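Local structure of beta-lactamase (Burkholderia cenocepacia, 5E2G) at residues D5-V10 with F39-M44; Y21-M26 with G340-E345; I28-D33 with I332-L337. The protein probably hydrolyses beta-lactams to substituted beta-amino acids, as a serine hydrolase of the class C beta-lactamase family that may also act as a D-alanine carboxypeptidase. All coordinates share one frame; numbering follows the deposited sequence.

Interaction 1. Residues D5-V10 with F39-M44; sequences DLRDTV and FDYGVM
The F39 ring carries the backbone of R7 over one face, R7 CA standing 4.2 Å from the ring centroid and close to its normal, a CH-pi contact. In the plane of that ring, L6 CD2 lies at the edge, while L6 CG meets F39 CZ obliquely at 3.7 Å. The guanidinium of R7 has Y41 CZ over one face; R7 CZ is 4.6 Å from the Y41 ring centroid, an off-centre cation-pi pair with the two planes 32° apart. Against the F39 ring the same guanidinium stands nearly upright. R7 reaches this place because CG lies anti to the backbone N (chi1 -156°) and the chain runs extended to NE, with R7 CG 3.4 Å from F39 CD1. At the edge, R7 NH1 donates to D40 O (3.1 Å, 157° at the hydrogen), and a water accepting from both R7 NH2 and D40 N makes a second link to the strand, which helps fix the rotation of the group. V10 CG1 lies 3.3 Å from Y41 OH, whose hydrogen-bond partner is T11. Helix 3-21 thus lies across the edge strand 35-42, with L6 also reaching I30, and V10 I28, on the adjoining strand 25-32.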
ATOM      1  N   ASP A   5     -12.760  16.848  20.152  1.00 40.63           N
ATOM      2  CA  ASP A   5     -13.784  16.649  19.134  1.00 40.53           C
ATOM      3  C   ASP A   5     -13.321  15.653  18.083  1.00 36.98           C
ATOM      4  O   ASP A   5     -14.091  14.788  17.649  1.00 33.78           O
ATOM      5  CB  ASP A   5     -14.138  17.981  18.477  1.00 42.75           C
ATOM      6  CG  ASP A   5     -14.864  18.907  19.414  1.00 52.02           C
ATOM      7  OD1 ASP A   5     -16.101  18.767  19.537  1.00 54.28           O
ATOM      8  OD2 ASP A   5     -14.198  19.768  20.028  1.00 57.42           O
ATOM      9  N   LEU A   6     -12.058  15.761  17.671  1.00 34.59           N
ATOM     10  CA  LEU A   6     -11.538  14.858  16.658  1.00 33.12           C
ATOM     11  C   LEU A   6     -11.534  13.420  17.153  1.00 32.26           C
ATOM     12  O   LEU A   6     -11.962  12.508  16.437  1.00 31.73           O
ATOM     13  CB  LEU A   6     -10.140  15.298  16.247  1.00 35.89           C
ATOM     14  CG  LEU A   6      -9.506  14.438  15.162  1.00 38.53           C
ATOM     15  CD1 LEU A   6     -10.478  14.229  14.007  1.00 36.28           C
ATOM     16  CD2 LEU A   6      -8.221  15.088  14.686  1.00 41.74           C
ATOM     17  N   ARG A   7     -11.071  13.193  18.383  1.00 35.50           N
ATOM     18  CA  ARG A   7     -11.040  11.829  18.891  1.00 38.54           C
ATOM     19  C   ARG A   7     -12.449  11.267  19.018  1.00 40.52           C
ATOM     20  O   ARG A   7     -12.685  10.099  18.691  1.00 41.65           O
ATOM     21  CB  ARG A   7     -10.304  11.759  20.234  1.00 43.05           C
ATOM     22  CG  ARG A   7      -9.749  10.365  20.518  1.00 46.07           C
ATOM     23  CD  ARG A   7      -9.266  10.145  21.950  1.00 50.03           C
ATOM     24  NE  ARG A   7      -9.341   8.722  22.300  1.00 50.81           N
ATOM     25  CZ  ARG A   7      -8.338   7.853  22.179  1.00 44.67           C
ATOM     26  NH1 ARG A   7      -8.518   6.578  22.514  1.00 41.95           N
ATOM     27  NH2 ARG A   7      -7.153   8.259  21.741  1.00 39.07           N
ATOM     28  N   ASP A   8     -13.401  12.089  19.472  1.00 42.77           N
ATOM     29  CA  ASP A   8     -14.781  11.627  19.569  1.00 44.99           C
ATOM     30  C   ASP A   8     -15.305  11.206  18.209  1.00 40.69           C
ATOM     31  O   ASP A   8     -15.988  10.183  18.090  1.00 42.03           O
ATOM     32  CB  ASP A   8     -15.674  12.716  20.159  1.00 56.77           C
ATOM     33  CG  ASP A   8     -15.214  13.176  21.524  1.00 68.67           C
ATOM     34  OD1 ASP A   8     -14.347  12.499  22.126  1.00 72.55           O
ATOM     35  OD2 ASP A   8     -15.720  14.219  21.995  1.00 72.03           O
ATOM     36  N   THR A   9     -14.993  11.983  17.171  1.00 38.06           N
ATOM     37  CA  THR A   9     -15.435  11.638  15.824  1.00 38.36           C
ATOM     38  C   THR A   9     -14.895  10.276  15.405  1.00 37.47           C
ATOM     39  O   THR A   9     -15.630   9.445  14.855  1.00 36.50           O
ATOM     40  CB  THR A   9     -14.993  12.712  14.831  1.00 37.29           C
ATOM     41  OG1 THR A   9     -15.503  13.986  15.237  1.00 40.55           O
ATOM     42  CG2 THR A   9     -15.505  12.380  13.443  1.00 33.66           C
ATOM     43  N   VAL A  10     -13.607  10.031  15.653  1.00 32.88           N
ATOM     44  CA  VAL A  10     -13.026   8.737  15.309  1.00 30.36           C
ATOM     45  C   VAL A  10     -13.664   7.639  16.144  1.00 30.00           C
ATOM     46  O   VAL A  10     -14.128   6.619  15.616  1.00 30.50           O
ATOM     47  CB  VAL A  10     -11.497   8.770  15.484  1.00 28.47           C
ATOM     48  CG1 VAL A  10     -10.927   7.367  15.452  1.00 24.30           C
ATOM     49  CG2 VAL A  10     -10.863   9.613  14.393  1.00 29.66           C
ATOM     50  N   PHE A  39      -4.556   8.226  17.262  1.00 22.73           N
ATOM     51  CA  PHE A  39      -5.461   7.798  18.320  1.00 23.74           C
ATOM     52  C   PHE A  39      -5.375   6.285  18.450  1.00 25.07           C
ATOM     53  O   PHE A  39      -5.689   5.564  17.496  1.00 23.43           O
ATOM     54  CB  PHE A  39      -6.893   8.234  18.012  1.00 24.11           C
ATOM     55  CG  PHE A  39      -7.030   9.704  17.748  1.00 26.60           C
ATOM     56  CD1 PHE A  39      -6.810  10.625  18.762  1.00 28.41           C
ATOM     57  CD2 PHE A  39      -7.366  10.165  16.490  1.00 25.88           C
ATOM     58  CE1 PHE A  39      -6.928  11.975  18.528  1.00 28.97           C
ATOM     59  CE2 PHE A  39      -7.491  11.514  16.250  1.00 26.87           C
ATOM     60  CZ  PHE A  39      -7.268  12.422  17.271  1.00 28.18           C
ATOM     61  N   ASP A  40      -4.954   5.808  19.621  1.00 24.63           N
ATOM     62  CA  ASP A  40      -4.748   4.385  19.853  1.00 25.02           C
ATOM     63  C   ASP A  40      -5.936   3.798  20.602  1.00 24.99           C
ATOM     64  O   ASP A  40      -6.533   4.459  21.457  1.00 32.97           O
ATOM     65  CB  ASP A  40      -3.454   4.134  20.636  1.00 27.76           C
ATOM     66  CG  ASP A  40      -2.193   4.433  19.816  1.00 27.79           C
ATOM     67  OD1 ASP A  40      -2.213   4.252  18.579  1.00 27.49           O
ATOM     68  OD2 ASP A  40      -1.181   4.858  20.412  1.00 29.27           O
ATOM     69  N   TYR A  41      -6.275   2.553  20.277  1.00 24.66           N
ATOM     70  CA  TYR A  41      -7.405   1.870  20.896  1.00 27.25           C
ATOM     71  C   TYR A  41      -7.040   0.432  21.231  1.00 28.19           C
ATOM     72  O   TYR A  41      -6.393  -0.255  20.436  1.00 27.97           O
ATOM     73  CB  TYR A  41      -8.636   1.876  19.982  1.00 25.22           C
ATOM     74  CG  TYR A  41      -9.145   3.254  19.639  1.00 27.28           C
ATOM     75  CD1 TYR A  41      -8.605   3.971  18.579  1.00 24.20           C
ATOM     76  CD2 TYR A  41     -10.167   3.838  20.370  1.00 27.71           C
ATOM     77  CE1 TYR A  41      -9.066   5.233  18.261  1.00 28.86           C
ATOM     78  CE2 TYR A  41     -10.632   5.092  20.064  1.00 28.05           C
ATOM     79  CZ  TYR A  41     -10.080   5.788  19.009  1.00 30.51           C
ATOM     80  OH  TYR A  41     -10.550   7.047  18.708  1.00 33.26           O
ATOM     81  N   GLY A  42      -7.464  -0.030  22.399  1.00 27.02           N
ATOM     82  CA  GLY A  42      -7.371  -1.448  22.679  1.00 31.25           C
ATOM     83  C   GLY A  42      -5.947  -1.923  22.925  1.00 31.05           C
ATOM     84  O   GLY A  42      -5.101  -1.192  23.442  1.00 27.38           O
ATOM     85  N   VAL A  43      -5.689  -3.179  22.540  1.00 31.37           N
ATOM     86  CA  VAL A  43      -4.525  -3.925  23.007  1.00 33.23           C
ATOM     87  C   VAL A  43      -3.791  -4.588  21.844  1.00 32.82           C
ATOM     88  O   VAL A  43      -4.385  -4.935  20.818  1.00 30.34           O
ATOM     89  CB  VAL A  43      -4.926  -4.983  24.063  1.00 35.74           C
ATOM     90  CG1 VAL A  43      -5.304  -4.302  25.379  1.00 36.73           C
ATOM     91  CG2 VAL A  43      -6.085  -5.836  23.556  1.00 35.23           C
HETATM   92  N   MSE A  44      -2.484  -4.788  22.037  1.00 32.87           N
HETATM   93  CA  MSE A  44      -1.575  -5.348  21.038  1.00 31.33           C
HETATM   94  C   MSE A  44      -1.671  -6.854  20.902  1.00 30.96           C
HETATM   95  O   MSE A  44      -1.380  -7.402  19.836  1.00 28.64           O
HETATM   96  CB  MSE A  44      -0.125  -5.012  21.388  1.00 35.35           C
HETATM   97  CG  MSE A  44       0.220  -3.547  21.414  1.00 38.74           C
HETATM   98 SE   MSE A  44       2.109  -3.286  21.823  0.83 40.77          SE
HETATM   99  CE  MSE A  44       2.864  -4.728  20.759  1.00 36.54           C
TER
HETATM  100  O   HOH W   1      -4.233   7.321  21.986  1.00 31.81           O

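Interaction 2. Residues Y21-M26 with G340-E345; sequences YAIPGM and GNVPIE
Y21 and P343 meet by a CH-pi contact: P343 CD sits over the middle of one face of the phenol ring, 3.5 Å from the Y21 ring centroid and 12° off the normal. P343 CG lies beside it, nearer the hydroxyl end, 3.6 Å from Y21 CZ, so one side of the pyrrolidine covers the aromatic face. The tyrosine is set for this by a chi1 of -63°, which puts CG beside the backbone N and anti to the carbonyl carbon.

The aliphatic part of the contact centres on I23. Its CD1 is wedged against the backbone of the other segment, 3.5 Å from G340 CA, and touches V342 CG2 at 3.6 Å. The two side chains cross at about a right angle, with I23 CG1 also against V342 CG2. G340 has no side chain to occupy the space taken by I23 CD1. M18 and L17 of helix 3-21 close in on I23 and V342 respectively.

No direct hydrogen bond crosses the contact; one water lies 2.7 Å from Y21 O and 3.2 Å from N341 O and may bridge them. The N341 side chain turns to other parts of the chain, OD1 accepting from K203 and ND2 donating to G318 O, while S321 OG bonds to both G340 O and V342 N.

Both segments are junctions between a helix and a strand of the large sheet. Helix 3-21 closes in a Schellman motif, with A22 the first residue beyond it and at positive phi, before strand 25-32 begins; P343 occupies the N-cap position of helix 344-357, after strand 332-338. The contact joins the N- and C-terminal helices of the alpha/beta domain characteristic of class C beta-lactamases.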
ATOM      1  N   TYR A  21     -16.418  -6.704  15.095  1.00 31.20           N
ATOM      2  CA  TYR A  21     -15.451  -7.608  14.498  1.00 27.20           C
ATOM      3  C   TYR A  21     -14.416  -8.097  15.491  1.00 30.99           C
ATOM      4  O   TYR A  21     -13.522  -8.856  15.107  1.00 32.89           O
ATOM      5  CB  TYR A  21     -14.790  -6.937  13.294  1.00 24.69           C
ATOM      6  CG  TYR A  21     -15.828  -6.660  12.239  1.00 26.94           C
ATOM      7  CD1 TYR A  21     -16.434  -7.706  11.563  1.00 30.32           C
ATOM      8  CD2 TYR A  21     -16.247  -5.368  11.963  1.00 26.25           C
ATOM      9  CE1 TYR A  21     -17.400  -7.479  10.631  1.00 30.89           C
ATOM     10  CE2 TYR A  21     -17.214  -5.128  11.025  1.00 26.30           C
ATOM     11  CZ  TYR A  21     -17.789  -6.188  10.358  1.00 29.83           C
ATOM     12  OH  TYR A  21     -18.760  -5.961   9.410  1.00 31.35           O
ATOM     13  N   ALA A  22     -14.540  -7.711  16.761  1.00 33.57           N
ATOM     14  CA  ALA A  22     -13.675  -8.214  17.823  1.00 34.91           C
ATOM     15  C   ALA A  22     -12.211  -7.960  17.487  1.00 34.90           C
ATOM     16  O   ALA A  22     -11.381  -8.868  17.496  1.00 37.66           O
ATOM     17  CB  ALA A  22     -13.932  -9.700  18.087  1.00 36.88           C
ATOM     18  N   ILE A  23     -11.905  -6.714  17.153  1.00 34.37           N
ATOM     19  CA  ILE A  23     -10.532  -6.284  16.910  1.00 32.21           C
ATOM     20  C   ILE A  23      -9.922  -5.912  18.258  1.00 35.80           C
ATOM     21  O   ILE A  23     -10.437  -4.996  18.921  1.00 37.59           O
ATOM     22  CB  ILE A  23     -10.468  -5.103  15.938  1.00 28.34           C
ATOM     23  CG1 ILE A  23     -11.285  -5.410  14.684  1.00 30.59           C
ATOM     24  CG2 ILE A  23      -9.033  -4.817  15.566  1.00 23.83           C
ATOM     25  CD1 ILE A  23     -10.858  -6.672  13.988  1.00 27.76           C
ATOM     26  N   PRO A  24      -8.871  -6.603  18.711  1.00 35.56           N
ATOM     27  CA  PRO A  24      -8.256  -6.230  19.997  1.00 32.26           C
ATOM     28  C   PRO A  24      -7.751  -4.800  20.025  1.00 28.10           C
ATOM     29  O   PRO A  24      -7.864  -4.131  21.060  1.00 27.43           O
ATOM     30  CB  PRO A  24      -7.109  -7.241  20.141  1.00 32.93           C
ATOM     31  CG  PRO A  24      -7.563  -8.425  19.345  1.00 33.22           C
ATOM     32  CD  PRO A  24      -8.320  -7.859  18.174  1.00 33.60           C
ATOM     33  N   GLY A  25      -7.222  -4.304  18.915  1.00 26.82           N
ATOM     34  CA  GLY A  25      -6.636  -2.982  18.914  1.00 29.65           C
ATOM     35  C   GLY A  25      -6.637  -2.359  17.539  1.00 22.55           C
ATOM     36  O   GLY A  25      -6.681  -3.044  16.513  1.00 21.87           O
HETATM   37  N   MSE A  26      -6.590  -1.033  17.538  1.00 28.85           N
HETATM   38  CA  MSE A  26      -6.453  -0.245  16.324  1.00 27.11           C
HETATM   39  C   MSE A  26      -5.639   1.002  16.602  1.00 21.27           C
HETATM   40  O   MSE A  26      -5.669   1.540  17.696  1.00 22.17           O
HETATM   41  CB  MSE A  26      -7.815   0.165  15.757  1.00 24.45           C
HETATM   42  CG  MSE A  26      -8.694  -0.973  15.333  1.00 27.11           C
HETATM   43 SE   MSE A  26     -10.135  -0.312  14.242  1.00 31.58          SE
HETATM   44  CE  MSE A  26      -9.109   0.287  12.689  1.00 28.84           C
ATOM     45  N   GLY A 340      -6.758  -7.246  13.524  1.00 27.41           N
ATOM     46  CA  GLY A 340      -7.780  -8.247  13.297  1.00 24.45           C
ATOM     47  C   GLY A 340      -8.348  -8.034  11.913  1.00 21.54           C
ATOM     48  O   GLY A 340      -7.941  -7.130  11.185  1.00 20.21           O
ATOM     49  N   ASN A 341      -9.309  -8.879  11.561  1.00 25.50           N
ATOM     50  CA  ASN A 341      -9.899  -8.885  10.224  1.00 28.82           C
ATOM     51  C   ASN A 341     -11.102  -7.951  10.195  1.00 29.12           C
ATOM     52  O   ASN A 341     -12.100  -8.192  10.882  1.00 28.50           O
ATOM     53  CB  ASN A 341     -10.295 -10.305   9.820  1.00 29.99           C
ATOM     54  CG  ASN A 341      -9.113 -11.130   9.328  1.00 29.77           C
ATOM     55  OD1 ASN A 341      -9.099 -11.585   8.184  1.00 35.61           O
ATOM     56  ND2 ASN A 341      -8.117 -11.318  10.187  1.00 24.86           N
ATOM     57  N   VAL A 342     -11.001  -6.882   9.413  1.00 28.28           N
ATOM     58  CA  VAL A 342     -12.070  -5.905   9.245  1.00 27.43           C
ATOM     59  C   VAL A 342     -12.473  -5.914   7.781  1.00 27.47           C
ATOM     60  O   VAL A 342     -11.608  -5.775   6.911  1.00 25.72           O
ATOM     61  CB  VAL A 342     -11.647  -4.487   9.669  1.00 23.02           C
ATOM     62  CG1 VAL A 342     -12.806  -3.512   9.478  1.00 19.02           C
ATOM     63  CG2 VAL A 342     -11.160  -4.474  11.101  1.00 21.97           C
ATOM     64  N   PRO A 343     -13.757  -6.083   7.456  1.00 25.21           N
ATOM     65  CA  PRO A 343     -14.164  -6.074   6.051  1.00 20.75           C
ATOM     66  C   PRO A 343     -13.752  -4.776   5.386  1.00 19.61           C
ATOM     67  O   PRO A 343     -13.899  -3.692   5.954  1.00 20.57           O
ATOM     68  CB  PRO A 343     -15.683  -6.219   6.120  1.00 21.32           C
ATOM     69  CG  PRO A 343     -15.916  -6.915   7.408  1.00 24.19           C
ATOM     70  CD  PRO A 343     -14.893  -6.363   8.345  1.00 25.87           C
ATOM     71  N   ILE A 344     -13.215  -4.910   4.174  1.00 17.81           N
ATOM     72  CA  ILE A 344     -12.694  -3.763   3.437  1.00 18.33           C
ATOM     73  C   ILE A 344     -13.728  -2.649   3.358  1.00 22.64           C
ATOM     74  O   ILE A 344     -13.428  -1.484   3.638  1.00 24.96           O
ATOM     75  CB  ILE A 344     -12.232  -4.203   2.041  1.00 18.37           C
ATOM     76  CG1 ILE A 344     -10.863  -4.864   2.158  1.00 19.10           C
ATOM     77  CG2 ILE A 344     -12.220  -3.020   1.094  1.00 19.09           C
ATOM     78  CD1 ILE A 344     -10.458  -5.622   0.950  1.00 20.91           C
ATOM     79  N   GLU A 345     -14.963  -2.987   2.986  1.00 22.14           N
ATOM     80  CA  GLU A 345     -15.969  -1.943   2.829  1.00 21.77           C
ATOM     81  C   GLU A 345     -16.277  -1.250   4.155  1.00 21.68           C
ATOM     82  O   GLU A 345     -16.670  -0.080   4.162  1.00 25.59           O
ATOM     83  CB  GLU A 345     -17.239  -2.523   2.204  1.00 23.35           C
ATOM     84  CG  GLU A 345     -17.012  -3.314   0.899  1.00 25.09           C
ATOM     85  CD  GLU A 345     -16.845  -2.436  -0.342  1.00 27.08           C
ATOM     86  OE1 GLU A 345     -16.404  -1.273  -0.209  1.00 25.49           O
ATOM     87  OE2 GLU A 345     -17.151  -2.918  -1.458  1.00 24.93           O
TER
HETATM   88  O   HOH W   2     -13.203 -10.383  12.877  1.00 33.65           O

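Interaction 3. Residues I28-D33 with I332-L337; sequences IGIVAD and IGIVML
I30 and I334 face each other as a non-hydrogen-bonded pair, their side chains slanting across one another so that I30 CD1 touches I334 CG1 at 3.7 Å. I30 CG1 lies beside its backbone N (chi1 -69°), whereas in I334 the corresponding branch swings anti to the N (chi1 -173°), which helps to set I334 CG1 beside I30 CD1. I28 and M336 form the next such pair on the same face, with I28 CD1 4.4 Å from M336 CG; I28 CG2 leans back toward I334 CG1. V31 and V335 project from the other face, each paired with a glycine: V335 CB lies 4.1 Å from G29 O and V31 CB 3.9 Å from G333 N. These two pairs carry the backbone bonds, G29 N to V335 O and V335 N to G29 O, then V31 N to G333 O and G333 N to V31 O. Helices 3-21 and 344-357 pack on the isoleucine face, where I30 and I334 meet I354 and I28 meets I14; helix 226-235 covers the valine face. This antiparallel pairing of N- and C-terminal strands, with helices on both faces, belongs to the alpha/beta domain of the serine beta-lactamase and penicillin-binding protein fold.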
ATOM      1  N   ILE A  28      -5.205   4.801  14.738  1.00 22.90           N
ATOM      2  CA  ILE A  28      -5.826   5.667  13.743  1.00 22.85           C
ATOM      3  C   ILE A  28      -4.978   6.919  13.618  1.00 23.25           C
ATOM      4  O   ILE A  28      -4.738   7.610  14.614  1.00 28.23           O
ATOM      5  CB  ILE A  28      -7.266   6.045  14.125  1.00 23.84           C
ATOM      6  CG1 ILE A  28      -8.037   4.831  14.669  1.00 22.20           C
ATOM      7  CG2 ILE A  28      -7.959   6.705  12.947  1.00 20.27           C
ATOM      8  CD1 ILE A  28      -8.256   3.717  13.678  1.00 22.14           C
ATOM      9  N   GLY A  29      -4.540   7.222  12.404  1.00 22.71           N
ATOM     10  CA  GLY A  29      -3.829   8.456  12.108  1.00 20.74           C
ATOM     11  C   GLY A  29      -4.726   9.374  11.298  1.00 20.52           C
ATOM     12  O   GLY A  29      -5.386   8.929  10.357  1.00 20.70           O
ATOM     13  N   ILE A  30      -4.748  10.655  11.672  1.00 22.27           N
ATOM     14  CA  ILE A  30      -5.562  11.673  11.014  1.00 24.51           C
ATOM     15  C   ILE A  30      -4.686  12.875  10.686  1.00 23.77           C
ATOM     16  O   ILE A  30      -3.963  13.377  11.550  1.00 24.42           O
ATOM     17  CB  ILE A  30      -6.750  12.118  11.892  1.00 26.67           C
ATOM     18  CG1 ILE A  30      -7.787  11.001  12.045  1.00 27.34           C
ATOM     19  CG2 ILE A  30      -7.389  13.380  11.331  1.00 25.53           C
ATOM     20  CD1 ILE A  30      -8.487  10.631  10.777  1.00 28.61           C
ATOM     21  N   VAL A  31      -4.757  13.337   9.442  1.00 23.52           N
ATOM     22  CA  VAL A  31      -4.270  14.654   9.049  1.00 24.29           C
ATOM     23  C   VAL A  31      -5.489  15.551   8.904  1.00 29.02           C
ATOM     24  O   VAL A  31      -6.356  15.303   8.058  1.00 28.04           O
ATOM     25  CB  VAL A  31      -3.469  14.605   7.738  1.00 24.60           C
ATOM     26  CG1 VAL A  31      -3.131  16.006   7.272  1.00 23.01           C
ATOM     27  CG2 VAL A  31      -2.216  13.798   7.905  1.00 28.64           C
ATOM     28  N   ALA A  32      -5.575  16.574   9.742  1.00 32.27           N
ATOM     29  CA  ALA A  32      -6.700  17.501   9.730  1.00 31.39           C
ATOM     30  C   ALA A  32      -6.115  18.883   9.485  1.00 34.11           C
ATOM     31  O   ALA A  32      -5.502  19.468  10.383  1.00 33.40           O
ATOM     32  CB  ALA A  32      -7.477  17.435  11.037  1.00 30.90           C
ATOM     33  N   ASP A  33      -6.284  19.379   8.257  1.00 39.68           N
ATOM     34  CA  ASP A  33      -5.686  20.640   7.823  1.00 46.13           C
ATOM     35  C   ASP A  33      -4.164  20.606   7.973  1.00 42.22           C
ATOM     36  O   ASP A  33      -3.545  21.563   8.435  1.00 42.28           O
ATOM     37  CB  ASP A  33      -6.290  21.826   8.583  1.00 55.39           C
ATOM     38  CG  ASP A  33      -6.057  23.155   7.883  1.00 58.06           C
ATOM     39  OD1 ASP A  33      -6.432  23.283   6.694  1.00 56.49           O
ATOM     40  OD2 ASP A  33      -5.494  24.068   8.528  1.00 58.56           O
ATOM     41  N   ILE A 332      -6.358  16.585   3.907  1.00 19.55           N
ATOM     42  CA  ILE A 332      -6.839  15.671   4.935  1.00 21.20           C
ATOM     43  C   ILE A 332      -6.489  14.233   4.550  1.00 20.05           C
ATOM     44  O   ILE A 332      -6.242  13.920   3.383  1.00 18.51           O
ATOM     45  CB  ILE A 332      -8.359  15.827   5.169  1.00 24.01           C
ATOM     46  CG1 ILE A 332      -9.139  15.551   3.880  1.00 19.83           C
ATOM     47  CG2 ILE A 332      -8.671  17.229   5.683  1.00 27.50           C
ATOM     48  CD1 ILE A 332     -10.597  15.903   3.962  1.00 19.89           C
ATOM     49  N   GLY A 333      -6.442  13.355   5.551  1.00 17.80           N
ATOM     50  CA  GLY A 333      -6.189  11.948   5.289  1.00 16.15           C
ATOM     51  C   GLY A 333      -6.385  11.103   6.528  1.00 17.42           C
ATOM     52  O   GLY A 333      -6.399  11.614   7.649  1.00 18.65           O
ATOM     53  N   ILE A 334      -6.521   9.791   6.309  1.00 18.13           N
ATOM     54  CA  ILE A 334      -6.730   8.829   7.388  1.00 16.56           C
ATOM     55  C   ILE A 334      -5.851   7.605   7.159  1.00 19.01           C
ATOM     56  O   ILE A 334      -5.615   7.194   6.018  1.00 21.70           O
ATOM     57  CB  ILE A 334      -8.214   8.406   7.516  1.00 18.40           C
ATOM     58  CG1 ILE A 334      -8.428   7.529   8.753  1.00 19.67           C
ATOM     59  CG2 ILE A 334      -8.669   7.647   6.295  1.00 17.61           C
ATOM     60  CD1 ILE A 334      -9.894   7.310   9.116  1.00 20.76           C
ATOM     61  N   VAL A 335      -5.371   7.029   8.260  1.00 17.56           N
ATOM     62  CA  VAL A 335      -4.678   5.748   8.289  1.00 16.79           C
ATOM     63  C   VAL A 335      -5.385   4.870   9.314  1.00 15.96           C
ATOM     64  O   VAL A 335      -5.616   5.305  10.445  1.00 16.45           O
ATOM     65  CB  VAL A 335      -3.188   5.931   8.649  1.00 18.92           C
ATOM     66  CG1 VAL A 335      -2.534   4.612   8.961  1.00 23.50           C
ATOM     67  CG2 VAL A 335      -2.472   6.643   7.524  1.00 16.82           C
HETATM   68  N   MSE A 336      -5.755   3.656   8.922  1.00 16.57           N
HETATM   69  CA  MSE A 336      -6.407   2.751   9.854  1.00 16.26           C
HETATM   70  C   MSE A 336      -5.660   1.437   9.942  1.00 16.23           C
HETATM   71  O   MSE A 336      -5.531   0.736   8.949  1.00 19.86           O
HETATM   72  CB  MSE A 336      -7.851   2.491   9.438  1.00 28.41           C
HETATM   73  CG  MSE A 336      -8.702   3.740   9.317  1.00 32.44           C
HETATM   74 SE   MSE A 336     -10.451   3.403   8.480  0.79 31.18          SE
HETATM   75  CE  MSE A 336     -10.974   1.834   9.507  1.00 28.57           C
ATOM     76  N   LEU A 337      -5.174   1.092  11.129  1.00 17.96           N
ATOM     77  CA  LEU A 337      -4.435  -0.144  11.339  1.00 19.25           C
ATOM     78  C   LEU A 337      -5.135  -0.949  12.416  1.00 19.16           C
ATOM     79  O   LEU A 337      -5.423  -0.423  13.490  1.00 21.72           O
ATOM     80  CB  LEU A 337      -2.984   0.120  11.749  1.00 19.39           C
ATOM     81  CG  LEU A 337      -2.243   1.249  11.040  1.00 20.04           C
ATOM     82  CD1 LEU A 337      -0.839   1.353  11.575  1.00 21.36           C
ATOM     83  CD2 LEU A 337      -2.211   1.001   9.572  1.00 19.62           C
TER

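Overall arrangement
Interaction 3 is the buried core of the group, a backbone-bonded ladder with aliphatic faces; interactions 1 and 2 are only partly buried and rely more on aromatic groups, interaction 1 with a water-mediated link as well. Interaction 1 lays the arginine chain along F39 and its guanidinium over Y41 at one edge strand of the sheet, whereas interaction 2 packs a proline on a tyrosine face and an isoleucine against a glycine and a valine, with no direct hydrogen bond across it. Strand 25-32 serves both interactions 2 and 3, and helix 3-21 leads into it from interaction 1. Probable sheet hydrogen bonds, F39 N to I28 O and Y41 N to M26 O, tie them together.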